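PDB 4JB3: D-ribitol-5-phosphate phosphatase from Bacteroides thetaiotaomicron, which removes the phosphate from D-ribitol 5-phosphate and D-ribitol 1-phosphate, and also from 5-amino-6-(5-phospho-D-ribitylamino)uracil, in a reaction that uses magnesium. Local coordinates for residues S138-P143 with K150-Y155. Residues are numbered along the deposited sequence; the frame is centred on the assembly and turned at random.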
loop_
_atom_site.group_PDB
_atom_site.type_symbol
_atom_site.label_atom_id
_atom_site.label_comp_id
_atom_site.label_asym_id
_atom_site.label_seq_id
_atom_site.Cartn_x
_atom_site.Cartn_y
_atom_site.Cartn_z
ATOM N N SER A 138 -10.688 3.502 -4.766
ATOM C CA SER A 138 -11.505 4.095 -5.821
ATOM C C SER A 138 -10.693 5.085 -6.655
ATOM O O SER A 138 -10.961 5.269 -7.842
ATOM C CB SER A 138 -12.763 4.747 -5.251
ATOM O OG SER A 138 -12.458 5.924 -4.535
ATOM N N TRP A 139 -9.696 5.704 -6.029
ATOM C CA TRP A 139 -8.730 6.550 -6.720
ATOM C C TRP A 139 -7.615 5.734 -7.385
ATOM O O TRP A 139 -7.384 5.853 -8.591
ATOM C CB TRP A 139 -8.121 7.568 -5.740
ATOM C CG TRP A 139 -6.789 8.115 -6.177
ATOM C CD1 TRP A 139 -6.538 8.900 -7.266
ATOM C CD2 TRP A 139 -5.526 7.924 -5.526
ATOM N NE1 TRP A 139 -5.198 9.204 -7.335
ATOM C CE2 TRP A 139 -4.552 8.612 -6.281
ATOM C CE3 TRP A 139 -5.125 7.233 -4.379
ATOM C CZ2 TRP A 139 -3.198 8.632 -5.922
ATOM C CZ3 TRP A 139 -3.781 7.257 -4.021
ATOM C CH2 TRP A 139 -2.834 7.948 -4.793
ATOM N N ALA A 140 -6.941 4.886 -6.610
ATOM C CA ALA A 140 -5.761 4.196 -7.129
ATOM C C ALA A 140 -6.101 3.243 -8.270
ATOM O O ALA A 140 -5.352 3.134 -9.246
ATOM C CB ALA A 140 -5.041 3.457 -6.009
ATOM N N CYS A 141 -7.229 2.554 -8.146
ATOM C CA CYS A 141 -7.634 1.585 -9.166
ATOM C C CYS A 141 -8.520 2.229 -10.227
ATOM O O CYS A 141 -9.577 1.722 -10.578
ATOM C CB CYS A 141 -8.320 0.384 -8.516
ATOM S SG CYS A 141 -7.178 -0.593 -7.537
ATOM N N SER A 142 -8.058 3.361 -10.739
ATOM C CA SER A 142 -8.795 4.114 -11.741
ATOM C C SER A 142 -7.786 4.873 -12.583
ATOM O O SER A 142 -6.627 5.008 -12.189
ATOM C CB SER A 142 -9.740 5.109 -11.067
ATOM O OG SER A 142 -9.036 6.283 -10.701
ATOM N N PRO A 143 -8.218 5.395 -13.734
ATOM C CA PRO A 143 -7.286 6.206 -14.525
ATOM C C PRO A 143 -6.849 7.488 -13.814
ATOM O O PRO A 143 -5.906 8.124 -14.273
ATOM C CB PRO A 143 -8.101 6.560 -15.770
ATOM C CG PRO A 143 -9.092 5.455 -15.899
ATOM C CD PRO A 143 -9.440 5.052 -14.485
ATOM N N LYS A 150 -3.054 5.308 -15.984
ATOM C CA LYS A 150 -3.160 3.872 -15.808
ATOM C C LYS A 150 -3.524 3.562 -14.365
ATOM O O LYS A 150 -2.923 4.106 -13.443
ATOM C CB LYS A 150 -1.827 3.214 -16.164
ATOM C CG LYS A 150 -1.441 3.381 -17.626
ATOM C CD LYS A 150 0.013 3.008 -17.871
ATOM C CE LYS A 150 0.269 1.532 -17.630
ATOM N NZ LYS A 150 -0.574 0.663 -18.502
ATOM N N PRO A 151 -4.505 2.677 -14.158
ATOM C CA PRO A 151 -4.852 2.297 -12.786
ATOM C C PRO A 151 -3.750 1.465 -12.134
ATOM O O PRO A 151 -2.913 0.874 -12.835
ATOM C CB PRO A 151 -6.102 1.430 -12.985
ATOM C CG PRO A 151 -5.882 0.795 -14.322
ATOM C CD PRO A 151 -5.287 1.918 -15.154
ATOM N N LEU A 152 -3.772 1.392 -10.805
ATOM C CA LEU A 152 -2.815 0.597 -10.049
ATOM C C LEU A 152 -2.773 -0.852 -10.546
ATOM O O LEU A 152 -1.712 -1.483 -10.536
ATOM C CB LEU A 152 -3.178 0.657 -8.565
ATOM C CG LEU A 152 -2.266 -0.102 -7.603
ATOM C CD1 LEU A 152 -0.820 0.374 -7.710
ATOM C CD2 LEU A 152 -2.788 0.062 -6.182
ATOM N N ASN A 153 -3.925 -1.352 -10.999
ATOM C CA ASN A 153 -4.047 -2.698 -11.562
ATOM C C ASN A 153 -3.073 -2.996 -12.694
ATOM O O ASN A 153 -2.663 -4.144 -12.890
ATOM C CB ASN A 153 -5.473 -2.917 -12.065
ATOM C CG ASN A 153 -6.502 -2.516 -11.050
ATOM O OD1 ASN A 153 -6.786 -1.329 -10.879
ATOM N ND2 ASN A 153 -7.077 -3.503 -10.365
ATOM N N ASP A 154 -2.712 -1.967 -13.452
ATOM C CA ASP A 154 -1.834 -2.139 -14.607
ATOM C C ASP A 154 -0.400 -2.441 -14.198
ATOM O O ASP A 154 0.410 -2.869 -15.023
ATOM C CB ASP A 154 -1.841 -0.884 -15.486
ATOM C CG ASP A 154 -3.067 -0.778 -16.369
ATOM O OD1 ASP A 154 -4.041 -1.533 -16.175
ATOM O OD2 ASP A 154 -3.052 0.084 -17.271
ATOM N N TYR A 155 -0.089 -2.225 -12.925
ATOM C CA TYR A 155 1.279 -2.359 -12.439
ATOM C C TYR A 155 1.579 -3.670 -11.725
ATOM O O TYR A 155 2.705 -3.901 -11.290
ATOM C CB TYR A 155 1.628 -1.173 -11.535
ATOM C CG TYR A 155 1.558 0.129 -12.284
ATOM C CD1 TYR A 155 2.663 0.618 -12.955
ATOM C CD2 TYR A 155 0.374 0.857 -12.347
ATOM C CE1 TYR A 155 2.598 1.804 -13.661
ATOM C CE2 TYR A 155 0.301 2.050 -13.056
ATOM C CZ TYR A 155 1.423 2.515 -13.699
ATOM O OH TYR A 155 1.373 3.692 -14.402
#
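Ala140 and Leu152 meet through a backbone hydrogen bond, an example of how the last carbonyl of a helix can be taken up by a returning loop. Leu152 N donates to Ala140 O over 2.8 Å, nearly straight at the hydrogen (164°) but tilted from the carbonyl plane. The same oxygen receives a weak bond from Ser142 N, which closes an inverse gamma turn centred on Cys141, where the chain leaves helix 134-140. A further polar contact is of the CA-H...O kind, Pro151 CA lying 3.3 Å from Ser142 O.

In the HAD fold, with its central parallel sheet, the connection from helix 134-140 to the outermost strand 158-161 is thus drawn back against the helix end. Its 3-10 turn, 152-155, starts at the residue whose N-H makes the bond.

Apolar and van der Waals contact is modest. With CG swung anti to the backbone nitrogen (chi1 -179°), Leu152 extends toward the helix end and brings CD2 to 4.1 Å from Ala140 CB; both side chains also touch Phe31, next in sequence to the probable nucleophile Asp30. Pro151 CB rests 3.5 Å from Ser142 N. Farther along the 3-10 turn, Asn153 brings its amide oxygen against Cys141 in van der Waals contact, with OD1 3.3 Å from Cys141 CB and close to SG as well, and both residues reach Leu159.

Each segment also has its own polar tie: Ser142 OG gives a 2.7 Å bond back to Trp139 O, and the folded Lys150 chain brings NZ to Asp154 OD2 at 2.8 Å, a salt bridge formed on the anti side of the carboxylate and out of its plane.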